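Local coordinates for beta-phenylalanine aminotransferase (Variovorax paradoxus, PDB 4AO9), which probably catalyses pyridoxal-phosphate-dependent transfer of the amino group of beta-phenylalanine to a keto-acid acceptor, as a class-III aminotransferase, at residues R35-A40 with L404-L409; G181-F186 with T193-D198; F259-T264 with G271-L276. All coordinates share one frame; numbering follows the deposited sequence.

Contact 1. Residues R35-A40 with L404-L409; sequences RRFTDA and LFFHLL
F37 and F406 meet as an offset edge-to-face pair, the edge of F406 turned toward the face of F37. The ring centroids lie 5.2 Å apart and the planes stand at 65°. The atoms that touch are CD1 and CE1 of F406, and its CE1 hangs over the rim of the F37 ring rather than over the centre, coming within 3.6 Å of F37 CG. L409 supplies the second approach, from another direction: its CD1 methyl sits near the plane of the F37 ring, at the edge, 3.6 Å from F37 CE1. One flat ring is thus met both above and beside, which probably limits how far it can tilt. F37 can present itself this way because its CG lies anti to the backbone N (chi1 172°), carrying the ring off helix 23-40 toward helix 398-410. The F406 ring is in turn backed by F405, whose CD2 stands 3.9 Å above its plane over the centre. With an alanine here in place of F37, CE1 of F406 and the CD1 methyl of L409 are likely to lose the ring they pack on, leaving a gap between the two helices. Polar groups keep to the margins. On the exposed side of the first helix R35 NH1 and D39 OD2 form a salt bridge of 2.8 Å, one helical turn apart. F69 meets the F37 ring as well, while Y66 packs edge-to-face with F405, so segments following the N-terminal helices enlarge the aromatic cluster. H407, turned away from F37, bonds to helix 429-445. The whole is a helix-to-helix apolar packing, with an N-terminal helix laid against a C-terminal one, as in the small domain of fold-type I aminotransferases, which both chain ends build.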
loop_
_atom_site.group_PDB
_atom_site.type_symbol
_atom_site.label_atom_id
_atom_site.label_comp_id
_atom_site.label_asym_id
_atom_site.label_seq_id
_atom_site.Cartn_x
_atom_site.Cartn_y
_atom_site.Cartn_z
ATOM N N ARG A 35 -26.888 -18.934 -16.250
ATOM C CA ARG A 35 -26.781 -20.367 -16.523
ATOM C C ARG A 35 -25.723 -20.680 -17.574
ATOM O O ARG A 35 -24.905 -21.587 -17.386
ATOM C CB ARG A 35 -28.128 -20.964 -16.949
ATOM C CG ARG A 35 -28.059 -22.478 -17.136
ATOM C CD ARG A 35 -29.250 -23.046 -17.893
ATOM N NE ARG A 35 -29.408 -22.512 -19.248
ATOM C CZ ARG A 35 -28.602 -22.775 -20.278
ATOM N NH1 ARG A 35 -27.532 -23.550 -20.127
ATOM N NH2 ARG A 35 -28.862 -22.235 -21.463
ATOM N N ARG A 36 -25.748 -19.943 -18.683
ATOM C CA ARG A 36 -24.794 -20.158 -19.763
ATOM C C ARG A 36 -23.360 -19.883 -19.288
ATOM O O ARG A 36 -22.443 -20.651 -19.585
ATOM C CB ARG A 36 -25.150 -19.308 -20.986
ATOM C CG ARG A 36 -26.327 -19.856 -21.804
ATOM C CD ARG A 36 -26.560 -19.066 -23.094
ATOM N NE ARG A 36 -27.259 -17.799 -22.858
ATOM C CZ ARG A 36 -26.668 -16.609 -22.776
ATOM N NH1 ARG A 36 -25.348 -16.499 -22.913
ATOM N NH2 ARG A 36 -27.398 -15.521 -22.555
ATOM N N PHE A 37 -23.194 -18.798 -18.536
ATOM C CA PHE A 37 -21.900 -18.452 -17.948
ATOM C C PHE A 37 -21.404 -19.566 -17.022
ATOM O O PHE A 37 -20.249 -20.001 -17.119
ATOM C CB PHE A 37 -22.023 -17.112 -17.211
ATOM C CG PHE A 37 -20.809 -16.740 -16.391
ATOM C CD1 PHE A 37 -19.747 -16.050 -16.968
ATOM C CD2 PHE A 37 -20.739 -17.090 -15.051
ATOM C CE1 PHE A 37 -18.625 -15.710 -16.211
ATOM C CE2 PHE A 37 -19.622 -16.761 -14.286
ATOM C CZ PHE A 37 -18.566 -16.063 -14.870
ATOM N N THR A 38 -22.288 -20.043 -16.146
ATOM C CA THR A 38 -21.950 -21.116 -15.208
ATOM C C THR A 38 -21.551 -22.406 -15.935
ATOM O O THR A 38 -20.518 -22.995 -15.631
ATOM C CB THR A 38 -23.120 -21.389 -14.237
ATOM O OG1 THR A 38 -23.367 -20.219 -13.449
ATOM C CG2 THR A 38 -22.818 -22.565 -13.312
ATOM N N ASP A 39 -22.365 -22.825 -16.906
ATOM C CA ASP A 39 -22.128 -24.083 -17.623
ATOM C C ASP A 39 -20.831 -24.075 -18.418
ATOM O O ASP A 39 -20.171 -25.105 -18.547
ATOM C CB ASP A 39 -23.298 -24.416 -18.554
ATOM C CG ASP A 39 -24.581 -24.737 -17.798
ATOM O OD1 ASP A 39 -24.528 -24.899 -16.561
ATOM O OD2 ASP A 39 -25.639 -24.818 -18.455
ATOM N N ALA A 40 -20.461 -22.895 -18.916
ATOM C CA ALA A 40 -19.282 -22.738 -19.760
ATOM C C ALA A 40 -17.985 -22.604 -18.969
ATOM O O ALA A 40 -16.904 -22.731 -19.546
ATOM C CB ALA A 40 -19.455 -21.529 -20.672
ATOM N N LEU A 404 -24.889 -6.747 -20.509
ATOM C CA LEU A 404 -23.782 -6.282 -21.358
ATOM C C LEU A 404 -22.487 -7.044 -21.091
ATOM O O LEU A 404 -21.832 -7.518 -22.025
ATOM C CB LEU A 404 -23.539 -4.775 -21.168
ATOM C CG LEU A 404 -22.365 -4.194 -21.974
ATOM C CD1 LEU A 404 -22.551 -4.359 -23.489
ATOM C CD2 LEU A 404 -22.202 -2.726 -21.626
ATOM N N PHE A 405 -22.132 -7.155 -19.810
ATOM C CA PHE A 405 -20.927 -7.865 -19.389
ATOM C C PHE A 405 -20.892 -9.303 -19.914
ATOM O O PHE A 405 -19.896 -9.727 -20.502
ATOM C CB PHE A 405 -20.798 -7.847 -17.855
ATOM C CG PHE A 405 -19.665 -8.684 -17.339
ATOM C CD1 PHE A 405 -18.355 -8.197 -17.367
ATOM C CD2 PHE A 405 -19.899 -9.970 -16.855
ATOM C CE1 PHE A 405 -17.296 -8.979 -16.911
ATOM C CE2 PHE A 405 -18.839 -10.762 -16.393
ATOM C CZ PHE A 405 -17.538 -10.260 -16.428
ATOM N N PHE A 406 -21.985 -10.040 -19.714
ATOM C CA PHE A 406 -22.048 -11.435 -20.162
ATOM C C PHE A 406 -22.066 -11.559 -21.681
ATOM O O PHE A 406 -21.430 -12.457 -22.241
ATOM C CB PHE A 406 -23.242 -12.165 -19.535
ATOM C CG PHE A 406 -23.110 -12.373 -18.052
ATOM C CD1 PHE A 406 -22.111 -13.202 -17.539
ATOM C CD2 PHE A 406 -23.981 -11.746 -17.161
ATOM C CE1 PHE A 406 -21.977 -13.386 -16.170
ATOM C CE2 PHE A 406 -23.851 -11.924 -15.789
ATOM C CZ PHE A 406 -22.845 -12.751 -15.294
ATOM N N HIS A 407 -22.761 -10.634 -22.341
ATOM C CA HIS A 407 -22.738 -10.567 -23.792
ATOM C C HIS A 407 -21.314 -10.383 -24.312
ATOM O O HIS A 407 -20.903 -11.066 -25.246
ATOM C CB HIS A 407 -23.642 -9.443 -24.320
ATOM C CG HIS A 407 -23.520 -9.231 -25.795
ATOM N ND1 HIS A 407 -24.126 -10.060 -26.717
ATOM C CD2 HIS A 407 -22.828 -8.313 -26.512
ATOM C CE1 HIS A 407 -23.823 -9.652 -27.935
ATOM N NE2 HIS A 407 -23.042 -8.591 -27.840
ATOM N N LEU A 408 -20.564 -9.465 -23.703
ATOM C CA LEU A 408 -19.200 -9.211 -24.147
ATOM C C LEU A 408 -18.332 -10.450 -23.967
ATOM O O LEU A 408 -17.547 -10.788 -24.851
ATOM C CB LEU A 408 -18.609 -7.969 -23.455
ATOM C CG LEU A 408 -19.206 -6.638 -23.931
ATOM C CD1 LEU A 408 -18.746 -5.517 -23.004
ATOM C CD2 LEU A 408 -18.836 -6.336 -25.382
ATOM N N LEU A 409 -18.503 -11.160 -22.852
ATOM C CA LEU A 409 -17.795 -12.437 -22.681
ATOM C C LEU A 409 -18.096 -13.392 -23.834
ATOM O O LEU A 409 -17.183 -14.027 -24.352
ATOM C CB LEU A 409 -18.125 -13.113 -21.346
ATOM C CG LEU A 409 -17.645 -12.446 -20.054
ATOM C CD1 LEU A 409 -18.083 -13.277 -18.857
ATOM C CD2 LEU A 409 -16.129 -12.257 -20.032
#

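Contact 2. Residues G181-F186 with T193-D198; sequences GGVLGF and TTVPFD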
loop_
_atom_site.group_PDB
_atom_site.type_symbol
_atom_site.label_atom_id
_atom_site.label_comp_id
_atom_site.label_asym_id
_atom_site.label_seq_id
_atom_site.Cartn_x
_atom_site.Cartn_y
_atom_site.Cartn_z
ATOM N N GLY A 181 -9.566 5.759 -3.078
ATOM C CA GLY A 181 -8.941 4.552 -2.546
ATOM C C GLY A 181 -9.808 3.815 -1.557
ATOM O O GLY A 181 -10.940 4.224 -1.284
ATOM N N GLY A 182 -9.233 2.751 -0.990
ATOM C CA GLY A 182 -9.984 1.770 -0.201
ATOM C C GLY A 182 -10.634 2.290 1.060
ATOM O O GLY A 182 -11.615 1.711 1.532
ATOM N N VAL A 183 -10.076 3.360 1.611
ATOM C CA VAL A 183 -10.638 3.977 2.810
ATOM C C VAL A 183 -10.970 5.445 2.559
ATOM O O VAL A 183 -11.077 6.228 3.498
ATOM C CB VAL A 183 -9.724 3.807 4.049
ATOM C CG1 VAL A 183 -9.648 2.338 4.467
ATOM C CG2 VAL A 183 -8.321 4.359 3.767
ATOM N N LEU A 184 -11.139 5.808 1.282
ATOM C CA LEU A 184 -11.480 7.187 0.898
ATOM C C LEU A 184 -12.494 7.238 -0.236
ATOM O O LEU A 184 -12.221 7.783 -1.304
ATOM C CB LEU A 184 -10.214 7.963 0.507
ATOM C CG LEU A 184 -9.162 8.222 1.593
ATOM C CD1 LEU A 184 -7.884 8.724 0.937
ATOM C CD2 LEU A 184 -9.652 9.229 2.631
ATOM N N GLY A 185 -13.684 6.703 0.019
ATOM C CA GLY A 185 -14.740 6.612 -0.988
ATOM C C GLY A 185 -15.988 7.337 -0.534
ATOM O O GLY A 185 -16.284 7.391 0.664
ATOM N N PHE A 186 -16.706 7.915 -1.488
ATOM C CA PHE A 186 -17.888 8.725 -1.199
ATOM C C PHE A 186 -19.020 8.441 -2.154
ATOM O O PHE A 186 -18.811 8.361 -3.359
ATOM C CB PHE A 186 -17.507 10.213 -1.227
ATOM C CG PHE A 186 -16.368 10.514 -0.305
ATOM C CD1 PHE A 186 -16.608 10.806 1.032
ATOM C CD2 PHE A 186 -15.044 10.413 -0.750
ATOM C CE1 PHE A 186 -15.553 11.005 1.909
ATOM C CE2 PHE A 186 -13.992 10.621 0.109
ATOM C CZ PHE A 186 -14.236 10.908 1.457
ATOM N N THR A 193 -16.395 2.241 4.818
ATOM C CA THR A 193 -14.983 1.963 5.085
ATOM C C THR A 193 -14.102 3.214 5.121
ATOM O O THR A 193 -12.902 3.114 5.304
ATOM C CB THR A 193 -14.381 0.972 4.069
ATOM O OG1 THR A 193 -14.751 1.363 2.746
ATOM C CG2 THR A 193 -14.896 -0.443 4.330
ATOM N N THR A 194 -14.705 4.383 4.953
ATOM C CA THR A 194 -13.915 5.617 4.857
ATOM C C THR A 194 -13.426 6.103 6.218
ATOM O O THR A 194 -14.193 6.138 7.187
ATOM C CB THR A 194 -14.696 6.683 4.080
ATOM O OG1 THR A 194 -14.843 6.212 2.739
ATOM C CG2 THR A 194 -13.973 8.022 4.064
ATOM N N VAL A 195 -12.138 6.446 6.279
ATOM C CA VAL A 195 -11.520 6.952 7.508
ATOM C C VAL A 195 -12.233 8.208 8.004
ATOM O O VAL A 195 -12.632 9.048 7.208
ATOM C CB VAL A 195 -10.013 7.253 7.295
ATOM C CG1 VAL A 195 -9.412 8.114 8.434
ATOM C CG2 VAL A 195 -9.248 5.960 7.162
ATOM N N PRO A 196 -12.386 8.337 9.326
ATOM C CA PRO A 196 -13.171 9.427 9.888
ATOM C C PRO A 196 -12.450 10.776 9.985
ATOM O O PRO A 196 -12.404 11.376 11.065
ATOM C CB PRO A 196 -13.528 8.902 11.289
ATOM C CG PRO A 196 -12.372 8.035 11.641
ATOM C CD PRO A 196 -11.995 7.356 10.360
ATOM N N PHE A 197 -11.909 11.258 8.868
ATOM C CA PHE A 197 -11.572 12.681 8.761
ATOM C C PHE A 197 -12.877 13.480 8.774
ATOM O O PHE A 197 -13.976 12.915 8.611
ATOM C CB PHE A 197 -10.844 12.981 7.443
ATOM C CG PHE A 197 -9.440 12.450 7.361
ATOM C CD1 PHE A 197 -8.373 13.137 7.948
ATOM C CD2 PHE A 197 -9.171 11.294 6.641
ATOM C CE1 PHE A 197 -7.055 12.658 7.841
ATOM C CE2 PHE A 197 -7.853 10.812 6.527
ATOM C CZ PHE A 197 -6.806 11.491 7.135
ATOM N N ASP A 198 -12.760 14.793 8.964
ATOM C CA ASP A 198 -13.914 15.681 8.867
ATOM C C ASP A 198 -14.202 16.026 7.402
ATOM O O ASP A 198 -13.732 17.043 6.895
ATOM C CB ASP A 198 -13.685 16.952 9.688
ATOM C CG ASP A 198 -14.872 17.894 9.622
ATOM O OD1 ASP A 198 -16.012 17.402 9.465
ATOM O OD2 ASP A 198 -14.652 19.114 9.706
HETATM O O HOH W 1 -13.917 3.662 1.766
#
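T194 OG1 and a single water stand where strand pairing might be expected: the hydroxyl hands its proton to G185 O at 2.8 Å, in the carbonyl plane and on a lone pair, and accepts one from the water, 2.9 Å away. That water donates in addition to G182 O and is bonded to T193 OG1 at 2.6 Å. The threonine reaches G185 because its OG1 lies anti to the carbonyl carbon (chi1 -65°); the methyl CG2, on the other branch, comes obliquely against CZ of the F186 ring. The two irregular segments are also joined by one backbone N-H···O hydrogen bond: V183 O receives V195 N at 3.0 Å in a fairly straight bond of 160°, and the CA of T194 makes a CH···O contact with the same oxygen. Both segments lie in the long connection between strands 171-175 and 198-202 of the large-domain sheet of a fold-type I enzyme, and a type I turn from G181 to L184 opens the first of them. G181 touches the pyridoxal phosphate, so the first residue of this turn lines the cofactor pocket, and its neighbour G182 is bonded through N to T153 OG1, another pocket residue. V183 CB packs on V195 CG2 at 3.8 Å. V183 also touches M158 of the second subunit, while P196 and F197 pack reciprocally on F197 and P196 of that subunit.

Contact 3. Residues F259-T264 with G271-L276; sequences FDEVMT and GLANKL. With PLP (pyridoxal-5'-phosphate), chain C.
The carboxylate of E261 is the central flat group against A273 and its neighbours. A273 N comes to OE1 from above the carboxylate plane, 40° out of it, at 3.2 Å; T264 OG1 donates to the same oxygen at 2.7 Å on its anti lone pair. Two donors thus fix OE1, while a water bridges OE2 to N274 N. Two residues before E261, F259 meets the methyl of A273 obliquely, CD2 to CB at 3.5 Å. On the cofactor side V262 lies against the face of the pyridine ring, its CG1 3.5 Å from PLP C4, whereas D260 OD2 stands at the ring nitrogen, 2.8 Å from PLP N1. D260 OD1 accepts from V262 N in an Asx turn; separately, H180 and N156 bond to OD2. G271 takes the N-cap position of helix 272-276, and T264 O receives L272 N. The start of the helix would probably favour the ionised form of E261. This is the strand-to-helix half of the beta-alpha-beta unit that strand 282-286 completes, in a fold-type I aminotransferase, where the strand-end aspartate faces the pyridine nitrogen of pyridoxal phosphate.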
loop_
_atom_site.group_PDB
_atom_site.type_symbol
_atom_site.label_atom_id
_atom_site.label_comp_id
_atom_site.label_asym_id
_atom_site.label_seq_id
_atom_site.Cartn_x
_atom_site.Cartn_y
_atom_site.Cartn_z
ATOM N N PHE A 259 -5.433 17.603 -6.682
ATOM C CA PHE A 259 -5.981 16.786 -7.751
ATOM C C PHE A 259 -5.523 15.340 -7.606
ATOM O O PHE A 259 -4.313 15.042 -7.610
ATOM C CB PHE A 259 -5.565 17.296 -9.133
ATOM C CG PHE A 259 -6.365 18.472 -9.658
ATOM C CD1 PHE A 259 -7.739 18.599 -9.445
ATOM C CD2 PHE A 259 -5.724 19.424 -10.440
ATOM C CE1 PHE A 259 -8.455 19.678 -9.981
ATOM C CE2 PHE A 259 -6.429 20.516 -10.968
ATOM C CZ PHE A 259 -7.781 20.643 -10.737
ATOM N N ASP A 260 -6.508 14.452 -7.524
ATOM C CA ASP A 260 -6.259 13.023 -7.581
ATOM C C ASP A 260 -6.176 12.636 -9.054
ATOM O O ASP A 260 -7.202 12.513 -9.723
ATOM C CB ASP A 260 -7.392 12.277 -6.856
ATOM C CG ASP A 260 -7.207 10.767 -6.879
ATOM O OD1 ASP A 260 -6.413 10.262 -7.696
ATOM O OD2 ASP A 260 -7.862 10.086 -6.073
ATOM N N GLU A 261 -4.948 12.471 -9.543
ATOM C CA GLU A 261 -4.719 12.058 -10.935
ATOM C C GLU A 261 -4.226 10.620 -11.013
ATOM O O GLU A 261 -3.590 10.213 -11.987
ATOM C CB GLU A 261 -3.781 13.030 -11.668
ATOM C CG GLU A 261 -4.354 14.452 -11.795
ATOM C CD GLU A 261 -4.007 15.099 -13.108
ATOM O OE1 GLU A 261 -4.634 14.736 -14.118
ATOM O OE2 GLU A 261 -3.089 15.934 -13.124
ATOM N N VAL A 262 -4.593 9.817 -10.019
ATOM C CA VAL A 262 -4.221 8.393 -10.064
ATOM C C VAL A 262 -4.681 7.766 -11.380
ATOM O O VAL A 262 -3.950 6.990 -11.986
ATOM C CB VAL A 262 -4.760 7.620 -8.835
ATOM C CG1 VAL A 262 -4.619 6.100 -9.024
ATOM C CG2 VAL A 262 -4.049 8.076 -7.558
ATOM N N MET A 263 -5.884 8.113 -11.817
ATOM C CA MET A 263 -6.366 7.680 -13.128
ATOM C C MET A 263 -6.102 8.732 -14.217
ATOM O O MET A 263 -5.614 8.413 -15.303
ATOM C CB MET A 263 -7.853 7.352 -13.042
ATOM C CG MET A 263 -8.323 6.426 -14.106
ATOM S SD MET A 263 -9.964 5.842 -13.669
ATOM C CE MET A 263 -9.644 4.401 -12.663
ATOM N N THR A 264 -6.402 9.996 -13.940
ATOM C CA THR A 264 -6.400 11.007 -15.009
ATOM C C THR A 264 -5.016 11.407 -15.533
ATOM O O THR A 264 -4.909 12.083 -16.572
ATOM C CB THR A 264 -7.188 12.282 -14.626
ATOM O OG1 THR A 264 -6.562 12.928 -13.519
ATOM C CG2 THR A 264 -8.638 11.954 -14.261
ATOM N N GLY A 271 -0.909 14.684 -18.426
ATOM C CA GLY A 271 -2.041 14.518 -17.516
ATOM C C GLY A 271 -3.173 15.494 -17.774
ATOM O O GLY A 271 -3.004 16.521 -18.441
ATOM N N LEU A 272 -4.331 15.185 -17.209
ATOM C CA LEU A 272 -5.534 15.972 -17.459
ATOM C C LEU A 272 -5.472 17.394 -16.897
ATOM O O LEU A 272 -5.845 18.333 -17.587
ATOM C CB LEU A 272 -6.778 15.228 -16.968
ATOM C CG LEU A 272 -8.123 15.839 -17.390
ATOM C CD1 LEU A 272 -8.226 16.017 -18.892
ATOM C CD2 LEU A 272 -9.268 14.992 -16.874
ATOM N N ALA A 273 -4.992 17.569 -15.669
ATOM C CA ALA A 273 -4.962 18.908 -15.074
ATOM C C ALA A 273 -4.141 19.880 -15.918
ATOM O O ALA A 273 -4.565 21.020 -16.136
ATOM C CB ALA A 273 -4.451 18.859 -13.640
ATOM N N ASN A 274 -3.002 19.416 -16.435
ATOM C CA ASN A 274 -2.193 20.248 -17.335
ATOM C C ASN A 274 -2.897 20.595 -18.637
ATOM O O ASN A 274 -2.786 21.730 -19.120
ATOM C CB ASN A 274 -0.822 19.623 -17.604
ATOM C CG ASN A 274 0.119 19.804 -16.438
ATOM O OD1 ASN A 274 0.116 20.849 -15.788
ATOM N ND2 ASN A 274 0.916 18.780 -16.145
ATOM N N LYS A 275 -3.621 19.633 -19.205
ATOM C CA LYS A 275 -4.419 19.883 -20.410
ATOM C C LYS A 275 -5.475 20.970 -20.162
ATOM O O LYS A 275 -5.705 21.841 -21.025
ATOM C CB LYS A 275 -5.083 18.594 -20.894
ATOM C CG LYS A 275 -5.761 18.734 -22.257
ATOM C CD LYS A 275 -6.142 17.387 -22.837
ATOM C CE LYS A 275 -6.785 17.540 -24.217
ATOM N NZ LYS A 275 -8.162 18.093 -24.119
ATOM N N LEU A 276 -6.100 20.921 -18.986
ATOM C CA LEU A 276 -7.139 21.886 -18.599
ATOM C C LEU A 276 -6.570 23.234 -18.168
ATOM O O LEU A 276 -7.298 24.231 -18.106
ATOM C CB LEU A 276 -8.012 21.306 -17.478
ATOM C CG LEU A 276 -8.793 20.036 -17.826
ATOM C CD1 LEU A 276 -9.450 19.447 -16.589
ATOM C CD2 LEU A 276 -9.823 20.287 -18.952
HETATM N N1 PLP C . -7.830 7.337 -6.778
HETATM C C2 PLP C . -8.277 7.045 -7.999
HETATM C C2A PLP C . -8.885 8.190 -8.812
HETATM C C3 PLP C . -8.167 5.744 -8.500
HETATM O O3 PLP C . -8.586 5.512 -9.649
HETATM C C4 PLP C . -7.596 4.712 -7.739
HETATM C C4A PLP C . -7.430 3.267 -8.251
HETATM C C5 PLP C . -7.172 5.072 -6.440
HETATM C C6 PLP C . -7.305 6.388 -5.997
HETATM C C5A PLP C . -6.549 4.035 -5.486
HETATM O O4P PLP C . -5.354 3.491 -5.861
HETATM P P PLP C . -4.961 2.066 -5.221
HETATM O O1P PLP C . -6.019 1.017 -5.736
HETATM O O2P PLP C . -5.033 2.171 -3.657
HETATM O O3P PLP C . -3.559 1.807 -5.663
HETATM O O HOH W 2 -1.725 17.082 -15.188
#

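From the N terminus, the chain first lays helix 23-40 in place, but contact 1 closes only when residues 404-409 arrive, 364 residues later. The loop so formed contains both other contacts. Within it, contact 2 closes a short excursion between strands 171-175 and 198-202, and contact 3 follows in series, joining the end of strand 256-260 to helix 272-276; none of the three crosses another. Contacts 2 and 3 come within about 6 Å at their nearest atoms and both contribute residues to the cofactor pocket of the large domain. Contact 1 lies on the opposite side of the chain's centre from contact 3, about 35 Å between centres, and ties the chain's two terminal regions together.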